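Long-range contacts in UPF0311 protein RPA1785 (Rhodopseudomonas palustris, PDB 3C5O), which is of unknown function but belongs to the UPF0311 (DUF3237) family and folds into an antiparallel beta-barrel that assembles with further copies of itself: residues Asp80-Tyr85 and Pro126-Leu131; Gly56-Ile61 and Leu70-Ala75. One frame throughout, in Å; residues are numbered along the deposited sequence.

Contact 1 (Asp80-Tyr85 and Pro126-Leu131); sequences DGAVVY and PNYQWL
Asp-80 lies in the turn between strands 68-78 and 83-93, and its carboxylate takes the phenol of Tyr-128. OH of Tyr-128 donates to OD1 of Asp-80 over 2.7 Å, arriving on the syn side but 28° out of the carboxylate plane. Carboxylate and ring stand nearly perpendicular, with the acid at the ring's edge. CG of Asp-80 is tucked between the backbone N and the carbonyl carbon (chi1 63°), and the carboxylate meets the phenol from there. OD1 is also hydrogen-bonded to Thr-78 OG1, and two hydroxyl groups therefore meet at this oxygen. Ala-82 follows: its CB rests 3.5 Å from CD1 of Tyr-128, with CE1 of the same ring next nearest. Here the chain enters strand 83-93 of the barrel, while Pro-126 to Leu-131 belongs to the loop linking strands 114-122 and 136-142, turning into a 3-10 segment at Gln-129. Leu-131 N bonds to Tyr-128 O within that turn. His-125 meets the Tyr-128 ring edge-to-face. Farther along, Val-84 holds CG1 anti to its own N (chi1 -172°), which carries this methyl to 4.0 Å from CD1 of Leu-131; the two side chains cross at about a right angle, and both also touch Phe-121 of strand 114-122.

Contact 2 (Gly56-Ile61 and Leu70-Ala75); sequences GADFQI and LEAKYA
Ala-57 and Lys-73 form a hydrogen-bonded antiparallel pair, the strand axes 4.4 Å apart at closest approach and 165° between their directions, with Lys-73 N to Ala-57 O (3.1 Å) the straighter of its two bonds. Next to it, Asp-58 and Ala-72 make a non-hydrogen-bonded pair whose CA atoms come within 3.8 Å. Phe-59 N then bonds to Glu-71 O at 2.9 Å, the donor standing well above the carbonyl plane; the same oxygen lies at the edge of the Phe-59 ring, near CD2. Glu-71 N turns instead to a side chain: OD1 of Asp-58 accepts it at 2.7 Å through the syn lone pair. With chi1 -164°, Asp-58 CG lies anti to the backbone N, and the carboxylate reaches across to the neighbouring strand, over Ala-72 CB (3.7 Å from CG). OD2 of Asp-58 meets Leu-70 CB and receives Gln-60 NE2 from above the carboxylate plane (2.7 Å), the acceptor lying almost in the amide plane. Gln-60 runs beside Leu-70, NE2 3.7 Å from CD2, and its OE1 is held by Arg-34 NH1. An alanine in place of Asp-58 is likely to leave both Glu-71 N and Gln-60 NE2 without their acceptor. At Gly-56, a CB would collide with Lys-73 O and Tyr-74 CB. Lys-73 and Phe-59 pack against Phe-59 and Lys-73 of the second subunit, respectively. Segments 56-61 and 70-75 belong to the beta hairpin of strands 48-62 and 68-78; strand 32-45 flanks the first through backbone bonds such as Asp-58 with Ile-36, and strand 83-93 flanks the second, through a backbone bond between Leu-70 and Gly-90.

In the fold
Contact 2 lies within the barrel wall, its centre about 8 Å from that of the chain, whereas contact 1 sits toward one end, about 18 Å out, where a turn meets a loop. Both are largely buried, though Asp-80 and Asn-127 of contact 1 are exposed. Backbone pairing dominates contact 2; contact 1 relies on side chains alone across its segments. Each uses an aspartate, to grip a phenol in one and a backbone N-H plus an amide in the other. Their centres are about 20 Å apart, but the adjoining strands 68-78 and 83-93 bring them together, Val-84 O packing 3.4 Å from Ala-75 CB. Both also touch the second subunit, where Tyr-85 meets the ring of Phe-59 of the second subunit.

Contact 1 (Asp80-Tyr85 and Pro126-Leu131)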
loop_
_atom_site.group_PDB
_atom_site.type_symbol
_atom_site.label_atom_id
_atom_site.label_comp_id
_atom_site.label_asym_id
_atom_site.label_seq_id
_atom_site.Cartn_x
_atom_site.Cartn_y
_atom_site.Cartn_z
ATOM N N ASP B 80 1.417 18.512 24.556
ATOM C CA ASP B 80 2.640 19.311 24.462
ATOM C C ASP B 80 2.966 19.626 22.996
ATOM O O ASP B 80 4.026 20.163 22.685
ATOM C CB ASP B 80 3.824 18.659 25.227
ATOM C CG ASP B 80 4.248 17.288 24.651
ATOM O OD1 ASP B 80 3.427 16.576 24.032
ATOM O OD2 ASP B 80 5.417 16.907 24.837
ATOM N N GLY B 81 2.052 19.277 22.093
ATOM C CA GLY B 81 2.036 19.919 20.783
ATOM C C GLY B 81 2.440 19.105 19.578
ATOM O O GLY B 81 2.596 19.661 18.477
ATOM N N ALA B 82 2.609 17.804 19.770
ATOM C CA ALA B 82 2.881 16.893 18.667
ATOM C C ALA B 82 1.597 16.522 17.935
ATOM O O ALA B 82 0.554 16.309 18.561
ATOM C CB ALA B 82 3.537 15.640 19.176
ATOM N N VAL B 83 1.688 16.445 16.612
ATOM C CA VAL B 83 0.648 15.849 15.793
ATOM C C VAL B 83 1.208 14.540 15.298
ATOM O O VAL B 83 2.274 14.507 14.711
ATOM C CB VAL B 83 0.245 16.768 14.615
ATOM C CG1 VAL B 83 -0.734 16.078 13.689
ATOM C CG2 VAL B 83 -0.356 18.064 15.168
ATOM N N VAL B 84 0.490 13.461 15.577
ATOM C CA VAL B 84 0.909 12.104 15.216
ATOM C C VAL B 84 -0.126 11.497 14.298
ATOM O O VAL B 84 -1.298 11.351 14.662
ATOM C CB VAL B 84 1.109 11.168 16.460
ATOM C CG1 VAL B 84 1.732 9.842 16.035
ATOM C CG2 VAL B 84 2.016 11.851 17.534
ATOM N N TYR B 85 0.320 11.172 13.087
ATOM C CA TYR B 85 -0.486 10.442 12.107
ATOM C C TYR B 85 -0.430 8.932 12.390
ATOM O O TYR B 85 0.647 8.368 12.595
ATOM C CB TYR B 85 0.022 10.811 10.712
ATOM C CG TYR B 85 -0.388 9.876 9.592
ATOM C CD1 TYR B 85 -1.733 9.609 9.323
ATOM C CD2 TYR B 85 0.579 9.287 8.778
ATOM C CE1 TYR B 85 -2.099 8.725 8.306
ATOM C CE2 TYR B 85 0.226 8.439 7.765
ATOM C CZ TYR B 85 -1.102 8.154 7.527
ATOM O OH TYR B 85 -1.412 7.300 6.485
ATOM N N PRO B 126 10.083 16.337 18.227
ATOM C CA PRO B 126 11.302 15.741 18.783
ATOM C C PRO B 126 11.103 14.722 19.891
ATOM O O PRO B 126 11.936 13.831 20.014
ATOM C CB PRO B 126 12.078 16.960 19.317
ATOM C CG PRO B 126 11.634 18.052 18.472
ATOM C CD PRO B 126 10.174 17.809 18.203
ATOM N N ASN B 127 10.034 14.855 20.685
ATOM C CA ASN B 127 9.855 14.067 21.911
ATOM C C ASN B 127 9.210 12.744 21.588
ATOM O O ASN B 127 9.229 11.829 22.412
ATOM C CB ASN B 127 8.985 14.831 22.929
ATOM C CG ASN B 127 8.905 14.145 24.309
ATOM O OD1 ASN B 127 7.828 14.070 24.915
ATOM N ND2 ASN B 127 10.039 13.665 24.815
ATOM N N TYR B 128 8.633 12.657 20.386
ATOM C CA TYR B 128 7.863 11.489 19.960
ATOM C C TYR B 128 8.484 10.802 18.762
ATOM O O TYR B 128 7.871 9.955 18.127
ATOM C CB TYR B 128 6.399 11.873 19.685
ATOM C CG TYR B 128 5.742 12.436 20.915
ATOM C CD1 TYR B 128 5.738 13.814 21.163
ATOM C CD2 TYR B 128 5.198 11.597 21.871
ATOM C CE1 TYR B 128 5.154 14.330 22.306
ATOM C CE2 TYR B 128 4.631 12.110 23.024
ATOM C CZ TYR B 128 4.602 13.472 23.231
ATOM O OH TYR B 128 4.024 13.971 24.382
ATOM N N GLN B 129 9.716 11.181 18.484
ATOM C CA GLN B 129 10.534 10.604 17.431
ATOM C C GLN B 129 10.625 9.088 17.566
ATOM O O GLN B 129 10.621 8.372 16.566
ATOM C CB GLN B 129 11.943 11.227 17.515
ATOM C CG GLN B 129 12.556 11.727 16.214
ATOM C CD GLN B 129 11.709 12.772 15.489
ATOM O OE1 GLN B 129 10.515 12.577 15.291
ATOM N NE2 GLN B 129 12.351 13.897 15.066
ATOM N N TRP B 130 10.698 8.607 18.804
ATOM C CA TRP B 130 10.761 7.166 19.073
ATOM C C TRP B 130 9.592 6.380 18.463
ATOM O O TRP B 130 9.715 5.186 18.241
ATOM C CB TRP B 130 10.876 6.876 20.582
ATOM C CG TRP B 130 9.665 7.301 21.418
ATOM C CD1 TRP B 130 9.360 8.573 21.829
ATOM C CD2 TRP B 130 8.628 6.455 21.943
ATOM N NE1 TRP B 130 8.199 8.567 22.564
ATOM C CE2 TRP B 130 7.727 7.286 22.646
ATOM C CE3 TRP B 130 8.378 5.079 21.899
ATOM C CZ2 TRP B 130 6.596 6.791 23.294
ATOM C CZ3 TRP B 130 7.239 4.588 22.544
ATOM C CH2 TRP B 130 6.370 5.443 23.233
ATOM N N LEU B 131 8.463 7.049 18.212
ATOM C CA LEU B 131 7.278 6.387 17.660
ATOM C C LEU B 131 7.506 5.814 16.247
ATOM O O LEU B 131 6.805 4.893 15.823
ATOM C CB LEU B 131 6.051 7.315 17.681
ATOM C CG LEU B 131 5.495 7.701 19.064
ATOM C CD1 LEU B 131 4.246 8.532 18.895
ATOM C CD2 LEU B 131 5.181 6.482 19.914
#

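Contact 2 (Gly56-Ile61 and Leu70-Ala75)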
loop_
_atom_site.group_PDB
_atom_site.type_symbol
_atom_site.label_atom_id
_atom_site.label_comp_id
_atom_site.label_asym_id
_atom_site.label_seq_id
_atom_site.Cartn_x
_atom_site.Cartn_y
_atom_site.Cartn_z
ATOM N N GLY B 56 -10.855 11.146 9.808
ATOM C CA GLY B 56 -10.315 9.836 9.520
ATOM C C GLY B 56 -11.400 8.774 9.516
ATOM O O GLY B 56 -12.585 9.066 9.727
ATOM N N ALA B 57 -10.986 7.541 9.287
ATOM C CA ALA B 57 -11.934 6.449 9.149
ATOM C C ALA B 57 -11.191 5.139 9.187
ATOM O O ALA B 57 -9.980 5.109 8.949
ATOM C CB ALA B 57 -12.711 6.575 7.827
ATOM N N ASP B 58 -11.909 4.063 9.516
ATOM C CA ASP B 58 -11.386 2.730 9.293
ATOM C C ASP B 58 -12.007 2.210 8.011
ATOM O O ASP B 58 -13.223 2.149 7.878
ATOM C CB ASP B 58 -11.693 1.810 10.466
ATOM C CG ASP B 58 -10.830 0.521 10.446
ATOM O OD1 ASP B 58 -10.093 0.286 9.458
ATOM O OD2 ASP B 58 -10.857 -0.255 11.429
ATOM N N PHE B 59 -11.158 1.831 7.072
ATOM C CA PHE B 59 -11.597 1.240 5.814
ATOM C C PHE B 59 -11.453 -0.261 5.915
ATOM O O PHE B 59 -10.354 -0.789 6.101
ATOM C CB PHE B 59 -10.764 1.831 4.684
ATOM C CG PHE B 59 -10.763 3.328 4.683
ATOM C CD1 PHE B 59 -11.725 4.029 3.954
ATOM C CD2 PHE B 59 -9.829 4.040 5.437
ATOM C CE1 PHE B 59 -11.756 5.412 3.951
ATOM C CE2 PHE B 59 -9.842 5.460 5.451
ATOM C CZ PHE B 59 -10.820 6.133 4.694
ATOM N N GLN B 60 -12.569 -0.963 5.848
ATOM C CA GLN B 60 -12.561 -2.348 6.228
ATOM C C GLN B 60 -13.028 -3.208 5.079
ATOM O O GLN B 60 -13.742 -2.734 4.202
ATOM C CB GLN B 60 -13.429 -2.557 7.489
ATOM C CG GLN B 60 -12.935 -1.764 8.706
ATOM C CD GLN B 60 -13.722 -2.035 9.975
ATOM O OE1 GLN B 60 -14.831 -2.545 9.929
ATOM N NE2 GLN B 60 -13.129 -1.706 11.127
ATOM N N ILE B 61 -12.573 -4.459 5.082
ATOM C CA ILE B 61 -13.119 -5.516 4.256
ATOM C C ILE B 61 -13.553 -6.674 5.149
ATOM O O ILE B 61 -12.757 -7.178 5.946
ATOM C CB ILE B 61 -12.117 -6.027 3.209
ATOM C CG1 ILE B 61 -11.676 -4.872 2.299
ATOM C CG2 ILE B 61 -12.742 -7.213 2.429
ATOM C CD1 ILE B 61 -10.747 -5.251 1.171
ATOM N N LEU B 70 -8.744 -4.591 8.950
ATOM C CA LEU B 70 -8.874 -3.209 9.346
ATOM C C LEU B 70 -7.753 -2.400 8.727
ATOM O O LEU B 70 -6.646 -2.891 8.535
ATOM C CB LEU B 70 -8.770 -3.060 10.862
ATOM C CG LEU B 70 -9.142 -4.267 11.715
ATOM C CD1 LEU B 70 -8.382 -4.101 12.992
ATOM C CD2 LEU B 70 -10.611 -4.322 11.949
ATOM N N GLU B 71 -8.051 -1.142 8.454
ATOM C CA GLU B 71 -7.085 -0.224 7.859
ATOM C C GLU B 71 -7.553 1.163 8.215
ATOM O O GLU B 71 -8.299 1.771 7.480
ATOM C CB GLU B 71 -7.028 -0.452 6.352
ATOM C CG GLU B 71 -6.041 0.373 5.592
ATOM C CD GLU B 71 -5.672 -0.310 4.286
ATOM O OE1 GLU B 71 -6.545 -0.421 3.359
ATOM O OE2 GLU B 71 -4.513 -0.784 4.221
ATOM N N ALA B 72 -7.169 1.627 9.396
ATOM C CA ALA B 72 -7.629 2.910 9.901
ATOM C C ALA B 72 -6.533 3.976 9.751
ATOM O O ALA B 72 -5.373 3.708 10.023
ATOM C CB ALA B 72 -8.034 2.773 11.367
ATOM N N LYS B 73 -6.926 5.176 9.315
ATOM C CA LYS B 73 -6.020 6.289 9.166
ATOM C C LYS B 73 -6.638 7.481 9.856
ATOM O O LYS B 73 -7.748 7.878 9.560
ATOM C CB LYS B 73 -5.763 6.575 7.695
ATOM C CG LYS B 73 -5.048 5.440 6.996
ATOM C CD LYS B 73 -4.800 5.699 5.529
ATOM C CE LYS B 73 -4.245 4.403 4.908
ATOM N NZ LYS B 73 -3.543 4.634 3.617
ATOM N N TYR B 74 -5.910 8.002 10.836
ATOM C CA TYR B 74 -6.317 9.150 11.612
ATOM C C TYR B 74 -5.093 9.785 12.258
ATOM O O TYR B 74 -3.954 9.426 11.933
ATOM C CB TYR B 74 -7.334 8.728 12.676
ATOM C CG TYR B 74 -6.897 7.590 13.582
ATOM C CD1 TYR B 74 -6.497 7.824 14.899
ATOM C CD2 TYR B 74 -6.910 6.267 13.127
ATOM C CE1 TYR B 74 -6.118 6.761 15.747
ATOM C CE2 TYR B 74 -6.539 5.206 13.960
ATOM C CZ TYR B 74 -6.150 5.463 15.269
ATOM O OH TYR B 74 -5.802 4.399 16.084
ATOM N N ALA B 75 -5.318 10.713 13.184
ATOM C CA ALA B 75 -4.217 11.424 13.804
ATOM C C ALA B 75 -4.569 11.737 15.238
ATOM O O ALA B 75 -5.755 11.804 15.602
ATOM C CB ALA B 75 -3.908 12.693 13.045
#